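Local coordinates for protein chitosanase (Gynuella sunshinyii YC6258, PDB 6X2Q) that binds chitosan fragments, holding glucosamine sugars in its cleft, and probably cleaves the chitosan chain, at residues Q7-L10 with A11-I15; Q102-V105 with F106-V109; S205-T208 with G209-D212; M215-L218 with K219-N222. All coordinates share one frame; numbering follows the deposited sequence.

Starting at the N terminus, contact 1 (7-15) lies inside helix 5-20, and contact 2 (102-109) begins the long helix 104-129 about 19 Å away between centres. Contact 3 (205-212) then carries the chain out of helix 201-205 into helix 209-219, whose far end is finished by contact 4 (215-222). All four are local i-to-i+3, i+4 or i+5 contacts; they follow one another in series, and none encloses or crosses another. Contacts 3 and 4 share helix 209-219 and adjoin in sequence. Contact 1 touches contact 3 where I15 CG2 packs against R210 NH2, at 4.3 Å. Contact 2 sits across the chain's centre from contacts 3 and 4.

Contact 1. Residues Q7-L10 with A11-I15; sequences QRLL and ADQII
The R8 guanidinium meets the D12 carboxylate at its edge: CG of D12 lies in the guanidinium plane, and the two planes are turned 60° apart. This is an i-to-i+4 salt bridge along helix 5-20. NE carries it, R8 NE reaching D12 OD1 at 3.1 Å on the syn side in a nearly straight bond (172°), while the approach of R8 NE to D12 OD2, 3.0 Å, is strongly bent and weak. A bend at chi2 (-89°) turns the arginine chain forward along the helix, toward D12 one turn on. Farther out, R8 has a cation-pi contact with F119 and a weak bond from NH2 to Y141 OH, and R43 makes a long, weak ion pair with D12. An alanine in place of R8 would probably deprive the D12 carboxylate of its close cationic mate and leave F119 without its cation. On another flank, L10 and I14 pack on L240 of strand 238-240. Underneath runs the regular ladder of i-to-i+4 backbone bonds: A11 N to Q7 O, D12 N to R8 O at 2.9 Å, Q13 N to L9 O, and finally I14 N to L10 O, also 2.9 Å, with I14 CG1 lying 3.2 Å from that same L10 oxygen.

Contact 2. Residues Q102-V105 with F106-V109; sequences QNPV and FRQV
Helix 104-129 starts here, with N103 as its N-cap and R107 folded back over the first turn. The N103 side chain reaches forward because CG stands opposite the backbone N (chi1 178°), which brings N103 OD1 to V105 N at 2.8 Å. The bond is fairly straight at the hydrogen (162°), but the N-H sits above the amide plane instead of on a lone pair. N103 ND2 is bonded to Y60 OH, giving both ends of the amide a partner. The backbone oxygen of N103 takes two bonds: a good one from R107 N, 3.2 Å, and a weak one from F106 N. This is the usual N-terminal cap of a helix, and P104 suits the first position after the cap, where a backbone N-H is not needed for the helical ladder. That ladder continues with Q108 N to P104 O and V109 N to V105 O, 3.0 Å. The R107 chain, bent at chi3 (-65°), lays its guanidinium over the proline, with P104 CA centred 3.7 Å above one face. R107 NH1 comes within 3.2 Å of Q102 O and is hydrogen-bonded to S101 O. F106 points into the protein, where its ring meets Y60 and W97 edge-to-face. V109 packs on R59 and L63 of helix 52-63.

Contact 3. Residues S205-T208 with G209-D212; sequences SEST and GRVD
G209, in the first turn of helix 209-219, follows directly on T208 and leads the chain on to R210, which lies over S207. R210 gives its N-H to S207 O in a long, weak bond and lays its aliphatic chain against the same oxygen, R210 CD sitting 3.2 Å from S207 O. CG occupies the crowded position between backbone N and carbonyl carbon (chi1 77°), which keeps the chain over S207 before the bend at chi3 leads it away to a salt bridge between NH2 and D142. S207 OG is held by Q146 and W204 O. V211 N makes a weak bond to T208 O and V211 CB packs 3.5 Å from that oxygen; the valine also touches L192 of helix 177-193. D212 N then reaches T208 O at 3.1 Å, straight (164°) and in the carbonyl plane, so T208 O serves two N-H groups. A water links the D212 carboxylate to T208 across the first turn of the helix: it lies 2.7 Å from T208 OG1 and donates to D212 OD2 at 2.5 Å, while OD1 pairs with K189. An alanine at D212 would probably leave the K189 charge without this partner and take from the bridging water the carboxylate it donates to. Here a type I turn, S205 to T208, leads into a new helix beside the sugar-binding cleft, to whose pocket Q146 and W204 belong.

Contact 4. Residues M215-L218 with K219-N222; sequences MKLL and KQGN
M215 and K219 touch through their aliphatic parts, M215 CG lying 3.8 Å from K219 CD where the two side chains slant across each other. One residue on, K216 and Q220 do much the same: K216 CG is 4.0 Å from Q220 CD, and Q220 CG packs 3.3 Å from K216 O. CG anti to the carbonyl carbon (chi1 -64°) and an extended chain beyond lay the glutamine along K216. Beneath these pairs lie the last regular i-to-i+4 bonds, K219 N to M215 O at 2.8 Å and Q220 N to K216 O at 2.9 Å. Then the pattern changes. N222 N reaches back five residues to L217 O, 3.0 Å, and inside that bond G221 N donates to L218 O at 3.1 Å, from well above its carbonyl plane. Further out, K216 NZ bonds to R230 O, joining the last turn to strand 229-231, and N222 OD1 accepts from H226 N within the loop that follows. M215 packs on helix 177-193, while L217 and L218 rest on L135 of helix 134-147. With positive phi (74°) at G221, a backbone shape that favours glycine, the two nested bonds make a Schellman motif ending helix 209-219.

Contact 1. Residues Q7-L10 with A11-I15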
loop_
_atom_site.group_PDB
_atom_site.type_symbol
_atom_site.label_atom_id
_atom_site.label_comp_id
_atom_site.label_asym_id
_atom_site.label_seq_id
_atom_site.Cartn_x
_atom_site.Cartn_y
_atom_site.Cartn_z
ATOM N N GLN A 7 -10.530 -12.026 -6.777
ATOM C CA GLN A 7 -9.305 -11.978 -5.941
ATOM C C GLN A 7 -8.795 -10.541 -5.756
ATOM O O GLN A 7 -8.326 -10.247 -4.689
ATOM C CB GLN A 7 -8.252 -12.937 -6.483
ATOM C CG GLN A 7 -8.569 -14.396 -6.227
ATOM C CD GLN A 7 -7.629 -15.314 -6.963
ATOM O OE1 GLN A 7 -7.015 -14.945 -7.939
ATOM N NE2 GLN A 7 -7.493 -16.526 -6.484
ATOM N N ARG A 8 -8.946 -9.708 -6.779
ATOM C CA ARG A 8 -8.507 -8.299 -6.716
ATOM C C ARG A 8 -9.473 -7.491 -5.849
ATOM O O ARG A 8 -9.007 -6.676 -5.079
ATOM C CB ARG A 8 -8.356 -7.699 -8.106
ATOM C CG ARG A 8 -7.262 -6.648 -8.192
ATOM C CD ARG A 8 -7.830 -5.288 -7.866
ATOM N NE ARG A 8 -6.941 -4.254 -7.399
ATOM C CZ ARG A 8 -6.013 -3.695 -8.129
ATOM N NH1 ARG A 8 -5.819 -4.105 -9.363
ATOM N NH2 ARG A 8 -5.294 -2.716 -7.639
ATOM N N LEU A 9 -10.770 -7.728 -5.969
ATOM C CA LEU A 9 -11.691 -6.969 -5.103
ATOM C C LEU A 9 -11.374 -7.368 -3.667
ATOM O O LEU A 9 -11.367 -6.518 -2.818
ATOM C CB LEU A 9 -13.129 -7.313 -5.470
ATOM C CG LEU A 9 -14.052 -7.471 -4.276
ATOM C CD1 LEU A 9 -14.875 -6.223 -4.076
ATOM C CD2 LEU A 9 -14.936 -8.679 -4.427
ATOM N N LEU A 10 -11.141 -8.653 -3.461
ATOM C CA LEU A 10 -10.761 -9.224 -2.179
ATOM C C LEU A 10 -9.487 -8.571 -1.648
ATOM O O LEU A 10 -9.451 -8.088 -0.514
ATOM C CB LEU A 10 -10.579 -10.725 -2.346
ATOM C CG LEU A 10 -11.107 -11.751 -1.354
ATOM C CD1 LEU A 10 -12.476 -11.428 -0.825
ATOM C CD2 LEU A 10 -11.157 -13.052 -2.094
ATOM N N ALA A 11 -8.434 -8.532 -2.469
ATOM C CA ALA A 11 -7.202 -7.857 -2.078
ATOM C C ALA A 11 -7.470 -6.420 -1.643
ATOM O O ALA A 11 -6.998 -5.980 -0.587
ATOM C CB ALA A 11 -6.202 -7.892 -3.233
ATOM N N ASP A 12 -8.247 -5.679 -2.438
ATOM C CA ASP A 12 -8.506 -4.281 -2.119
ATOM C C ASP A 12 -9.267 -4.148 -0.810
ATOM O O ASP A 12 -8.992 -3.244 -0.017
ATOM C CB ASP A 12 -9.281 -3.600 -3.249
ATOM C CG ASP A 12 -8.445 -3.420 -4.503
ATOM O OD1 ASP A 12 -7.206 -3.583 -4.420
ATOM O OD2 ASP A 12 -9.023 -3.102 -5.570
ATOM N N GLN A 13 -10.236 -5.027 -0.568
ATOM C CA GLN A 13 -11.016 -4.901 0.656
ATOM C C GLN A 13 -10.188 -5.277 1.878
ATOM O O GLN A 13 -10.348 -4.679 2.949
ATOM C CB GLN A 13 -12.280 -5.749 0.559
ATOM C CG GLN A 13 -13.323 -5.060 -0.294
ATOM C CD GLN A 13 -14.577 -5.879 -0.547
ATOM O OE1 GLN A 13 -14.800 -6.932 0.053
ATOM N NE2 GLN A 13 -15.410 -5.386 -1.445
ATOM N N ILE A 14 -9.275 -6.242 1.721
ATOM C CA ILE A 14 -8.408 -6.663 2.828
ATOM C C ILE A 14 -7.432 -5.552 3.193
ATOM O O ILE A 14 -7.268 -5.207 4.369
ATOM C CB ILE A 14 -7.654 -7.958 2.460
ATOM C CG1 ILE A 14 -8.614 -9.142 2.340
ATOM C CG2 ILE A 14 -6.555 -8.239 3.463
ATOM C CD1 ILE A 14 -7.969 -10.388 1.734
ATOM N N ILE A 15 -6.751 -4.992 2.185
ATOM C CA ILE A 15 -5.779 -3.933 2.427
ATOM C C ILE A 15 -6.472 -2.703 2.977
ATOM O O ILE A 15 -5.933 -1.989 3.834
ATOM C CB ILE A 15 -5.002 -3.629 1.135
ATOM C CG1 ILE A 15 -4.174 -4.858 0.764
ATOM C CG2 ILE A 15 -4.145 -2.353 1.277
ATOM C CD1 ILE A 15 -3.518 -4.762 -0.586
#

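Contact 2. Residues Q102-V105 with F106-V109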
loop_
_atom_site.group_PDB
_atom_site.type_symbol
_atom_site.label_atom_id
_atom_site.label_comp_id
_atom_site.label_asym_id
_atom_site.label_seq_id
_atom_site.Cartn_x
_atom_site.Cartn_y
_atom_site.Cartn_z
ATOM N N GLN A 102 -15.279 13.357 -4.276
ATOM C CA GLN A 102 -16.664 13.102 -4.662
ATOM C C GLN A 102 -16.831 12.943 -6.168
ATOM O O GLN A 102 -17.878 12.469 -6.610
ATOM C CB GLN A 102 -17.561 14.227 -4.153
ATOM C CG GLN A 102 -17.697 14.247 -2.651
ATOM C CD GLN A 102 -19.006 13.659 -2.204
ATOM O OE1 GLN A 102 -19.051 12.561 -1.647
ATOM N NE2 GLN A 102 -20.093 14.383 -2.451
ATOM N N ASN A 103 -15.828 13.327 -6.947
ATOM C CA ASN A 103 -15.862 13.239 -8.399
ATOM C C ASN A 103 -15.335 11.877 -8.832
ATOM O O ASN A 103 -14.154 11.592 -8.602
ATOM C CB ASN A 103 -15.001 14.347 -8.999
ATOM C CG ASN A 103 -14.948 14.308 -10.518
ATOM O OD1 ASN A 103 -15.495 13.405 -11.157
ATOM N ND2 ASN A 103 -14.293 15.305 -11.106
ATOM N N PRO A 104 -16.143 11.030 -9.486
ATOM C CA PRO A 104 -15.642 9.710 -9.915
ATOM C C PRO A 104 -14.391 9.790 -10.758
ATOM O O PRO A 104 -13.615 8.824 -10.792
ATOM C CB PRO A 104 -16.806 9.129 -10.728
ATOM C CG PRO A 104 -17.972 10.038 -10.510
ATOM C CD PRO A 104 -17.446 11.353 -10.097
ATOM N N VAL A 105 -14.165 10.913 -11.445
ATOM C CA VAL A 105 -12.987 11.018 -12.300
ATOM C C VAL A 105 -11.727 11.149 -11.452
ATOM O O VAL A 105 -10.670 10.606 -11.802
ATOM C CB VAL A 105 -13.127 12.196 -13.284
ATOM C CG1 VAL A 105 -11.883 12.295 -14.153
ATOM C CG2 VAL A 105 -14.387 12.049 -14.153
ATOM N N PHE A 106 -11.817 11.882 -10.336
ATOM C CA PHE A 106 -10.700 11.969 -9.394
ATOM C C PHE A 106 -10.400 10.611 -8.779
ATOM O O PHE A 106 -9.236 10.205 -8.702
ATOM C CB PHE A 106 -11.005 12.988 -8.297
ATOM C CG PHE A 106 -9.843 13.246 -7.375
ATOM C CD1 PHE A 106 -8.662 13.786 -7.859
ATOM C CD2 PHE A 106 -9.939 12.974 -6.024
ATOM C CE1 PHE A 106 -7.590 14.023 -7.010
ATOM C CE2 PHE A 106 -8.867 13.218 -5.166
ATOM C CZ PHE A 106 -7.694 13.736 -5.661
ATOM N N ARG A 107 -11.443 9.896 -8.342
ATOM C CA ARG A 107 -11.261 8.538 -7.841
ATOM C C ARG A 107 -10.616 7.652 -8.895
ATOM O O ARG A 107 -9.738 6.837 -8.580
ATOM C CB ARG A 107 -12.606 7.967 -7.388
ATOM C CG ARG A 107 -13.284 8.863 -6.335
ATOM C CD ARG A 107 -14.269 8.104 -5.462
ATOM N NE ARG A 107 -15.417 7.606 -6.219
ATOM C CZ ARG A 107 -16.497 8.330 -6.514
ATOM N NH1 ARG A 107 -16.596 9.594 -6.124
ATOM N NH2 ARG A 107 -17.485 7.788 -7.198
ATOM N N GLN A 108 -11.000 7.836 -10.160
ATOM C CA GLN A 108 -10.412 7.052 -11.242
ATOM C C GLN A 108 -8.917 7.322 -11.374
ATOM O O GLN A 108 -8.129 6.389 -11.572
ATOM C CB GLN A 108 -11.139 7.347 -12.562
ATOM C CG GLN A 108 -10.599 6.577 -13.774
ATOM C CD GLN A 108 -10.727 5.061 -13.614
ATOM O OE1 GLN A 108 -11.823 4.538 -13.437
ATOM N NE2 GLN A 108 -9.598 4.357 -13.670
ATOM N N VAL A 109 -8.507 8.591 -11.248
ATOM C CA VAL A 109 -7.082 8.924 -11.269
ATOM C C VAL A 109 -6.350 8.197 -10.140
ATOM O O VAL A 109 -5.243 7.678 -10.328
ATOM C CB VAL A 109 -6.884 10.455 -11.184
ATOM C CG1 VAL A 109 -5.402 10.814 -11.004
ATOM C CG2 VAL A 109 -7.444 11.149 -12.426
#

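Contact 3. Residues S205-T208 with G209-D212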
loop_
_atom_site.group_PDB
_atom_site.type_symbol
_atom_site.label_atom_id
_atom_site.label_comp_id
_atom_site.label_asym_id
_atom_site.label_seq_id
_atom_site.Cartn_x
_atom_site.Cartn_y
_atom_site.Cartn_z
ATOM N N SER A 205 5.119 0.358 13.569
ATOM C CA SER A 205 5.087 -0.614 14.654
ATOM C C SER A 205 3.654 -0.988 15.037
ATOM O O SER A 205 3.355 -2.160 15.278
ATOM C CB SER A 205 5.837 -0.068 15.872
ATOM O OG SER A 205 5.898 -1.065 16.873
ATOM N N GLU A 206 2.752 -0.012 15.085
ATOM C CA GLU A 206 1.360 -0.292 15.413
ATOM C C GLU A 206 0.595 -0.967 14.276
ATOM O O GLU A 206 -0.598 -1.253 14.438
ATOM C CB GLU A 206 0.652 1.009 15.796
ATOM C CG GLU A 206 1.235 1.689 17.023
ATOM C CD GLU A 206 0.261 2.668 17.663
ATOM O OE1 GLU A 206 -0.576 2.220 18.483
ATOM O OE2 GLU A 206 0.326 3.879 17.342
ATOM N N SER A 207 1.222 -1.210 13.131
ATOM C CA SER A 207 0.511 -1.772 11.991
ATOM C C SER A 207 0.852 -3.240 11.728
ATOM O O SER A 207 0.502 -3.761 10.669
ATOM C CB SER A 207 0.803 -0.945 10.741
ATOM O OG SER A 207 1.995 -1.410 10.116
ATOM N N THR A 208 1.517 -3.921 12.665
ATOM C CA THR A 208 2.018 -5.268 12.401
ATOM C C THR A 208 0.927 -6.331 12.408
ATOM O O THR A 208 1.168 -7.442 11.916
ATOM C CB THR A 208 3.093 -5.670 13.426
ATOM O OG1 THR A 208 2.568 -5.545 14.754
ATOM C CG2 THR A 208 4.325 -4.801 13.281
ATOM N N GLY A 209 -0.244 -6.040 12.973
ATOM C CA GLY A 209 -1.342 -6.988 12.905
ATOM C C GLY A 209 -1.690 -7.390 11.481
ATOM O O GLY A 209 -2.166 -8.505 11.241
ATOM N N ARG A 210 -1.429 -6.514 10.511
ATOM C CA ARG A 210 -1.723 -6.871 9.127
ATOM C C ARG A 210 -0.806 -7.993 8.634
ATOM O O ARG A 210 -1.230 -8.847 7.852
ATOM C CB ARG A 210 -1.616 -5.632 8.229
ATOM C CG ARG A 210 -0.201 -5.191 7.886
ATOM C CD ARG A 210 -0.184 -3.693 7.575
ATOM N NE ARG A 210 -0.639 -3.440 6.213
ATOM C CZ ARG A 210 -0.926 -2.238 5.721
ATOM N NH1 ARG A 210 -0.835 -1.141 6.474
ATOM N NH2 ARG A 210 -1.307 -2.130 4.463
ATOM N N VAL A 211 0.460 -7.988 9.052
ATOM C CA VAL A 211 1.345 -9.094 8.709
ATOM C C VAL A 211 0.872 -10.355 9.414
ATOM O O VAL A 211 0.888 -11.456 8.834
ATOM C CB VAL A 211 2.805 -8.753 9.065
ATOM C CG1 VAL A 211 3.737 -9.909 8.711
ATOM C CG2 VAL A 211 3.256 -7.458 8.371
ATOM N N ASP A 212 0.400 -10.205 10.661
ATOM C CA ASP A 212 -0.196 -11.335 11.368
ATOM C C ASP A 212 -1.382 -11.895 10.596
ATOM O O ASP A 212 -1.548 -13.113 10.509
ATOM C CB ASP A 212 -0.626 -10.929 12.785
ATOM C CG ASP A 212 0.552 -10.513 13.677
ATOM O OD1 ASP A 212 1.695 -10.993 13.463
ATOM O OD2 ASP A 212 0.332 -9.679 14.590
HETATM O O HOH W 1 1.386 -7.754 15.832
#

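Contact 4. Residues M215-L218 with K219-N222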
loop_
_atom_site.group_PDB
_atom_site.type_symbol
_atom_site.label_atom_id
_atom_site.label_comp_id
_atom_site.label_asym_id
_atom_site.label_seq_id
_atom_site.Cartn_x
_atom_site.Cartn_y
_atom_site.Cartn_z
ATOM N N MET A 215 -0.093 -13.885 7.734
ATOM C CA MET A 215 0.470 -15.113 8.282
ATOM C C MET A 215 -0.627 -16.095 8.686
ATOM O O MET A 215 -0.485 -17.310 8.499
ATOM C CB MET A 215 1.373 -14.791 9.480
ATOM C CG MET A 215 2.059 -16.003 10.074
ATOM S SD MET A 215 3.338 -16.661 8.980
ATOM C CE MET A 215 4.656 -15.464 9.208
ATOM N N LYS A 216 -1.722 -15.588 9.257
ATOM C CA LYS A 216 -2.835 -16.447 9.644
ATOM C C LYS A 216 -3.420 -17.159 8.418
ATOM O O LYS A 216 -3.603 -18.387 8.425
ATOM C CB LYS A 216 -3.884 -15.606 10.381
ATOM C CG LYS A 216 -5.122 -16.362 10.875
ATOM C CD LYS A 216 -6.303 -15.410 11.187
ATOM C CE LYS A 216 -7.124 -15.039 9.920
ATOM N NZ LYS A 216 -8.433 -14.353 10.237
ATOM N N LEU A 217 -3.673 -16.404 7.335
ATOM C CA LEU A 217 -4.139 -17.018 6.093
ATOM C C LEU A 217 -3.148 -18.060 5.592
ATOM O O LEU A 217 -3.546 -19.125 5.107
ATOM C CB LEU A 217 -4.379 -15.953 5.012
ATOM C CG LEU A 217 -5.411 -14.869 5.334
ATOM C CD1 LEU A 217 -5.592 -13.910 4.175
ATOM C CD2 LEU A 217 -6.744 -15.495 5.720
ATOM N N LEU A 218 -1.850 -17.770 5.696
ATOM C CA LEU A 218 -0.865 -18.744 5.244
ATOM C C LEU A 218 -0.906 -20.001 6.108
ATOM O O LEU A 218 -0.887 -21.117 5.581
ATOM C CB LEU A 218 0.532 -18.125 5.238
ATOM C CG LEU A 218 1.680 -19.084 4.901
ATOM C CD1 LEU A 218 1.465 -19.738 3.525
ATOM C CD2 LEU A 218 3.012 -18.347 4.937
ATOM N N LYS A 219 -1.008 -19.842 7.435
ATOM C CA LYS A 219 -1.012 -21.017 8.308
ATOM C C LYS A 219 -2.288 -21.843 8.171
ATOM O O LYS A 219 -2.271 -23.051 8.433
ATOM C CB LYS A 219 -0.821 -20.607 9.769
ATOM C CG LYS A 219 0.621 -20.718 10.232
ATOM C CD LYS A 219 1.015 -19.537 11.080
ATOM C CE LYS A 219 0.391 -19.625 12.455
ATOM N NZ LYS A 219 1.136 -18.737 13.413
ATOM N N GLN A 220 -3.402 -21.222 7.807
ATOM C CA GLN A 220 -4.637 -21.955 7.586
ATOM C C GLN A 220 -4.738 -22.536 6.181
ATOM O O GLN A 220 -5.783 -23.088 5.822
ATOM C CB GLN A 220 -5.834 -21.053 7.861
ATOM C CG GLN A 220 -5.915 -20.611 9.298
ATOM C CD GLN A 220 -7.003 -19.599 9.508
ATOM O OE1 GLN A 220 -7.364 -18.864 8.586
ATOM N NE2 GLN A 220 -7.534 -19.542 10.719
ATOM N N GLY A 221 -3.681 -22.425 5.383
ATOM C CA GLY A 221 -3.702 -22.991 4.054
ATOM C C GLY A 221 -4.534 -22.241 3.037
ATOM O O GLY A 221 -4.771 -22.770 1.947
ATOM N N ASN A 222 -4.982 -21.021 3.343
ATOM C CA ASN A 222 -5.722 -20.235 2.358
ATOM C C ASN A 222 -4.755 -19.406 1.509
ATOM O O ASN A 222 -4.745 -18.179 1.529
ATOM C CB ASN A 222 -6.771 -19.372 3.041
ATOM C CG ASN A 222 -7.783 -18.805 2.052
ATOM O OD1 ASN A 222 -7.541 -18.813 0.843
ATOM N ND2 ASN A 222 -8.909 -18.297 2.556
#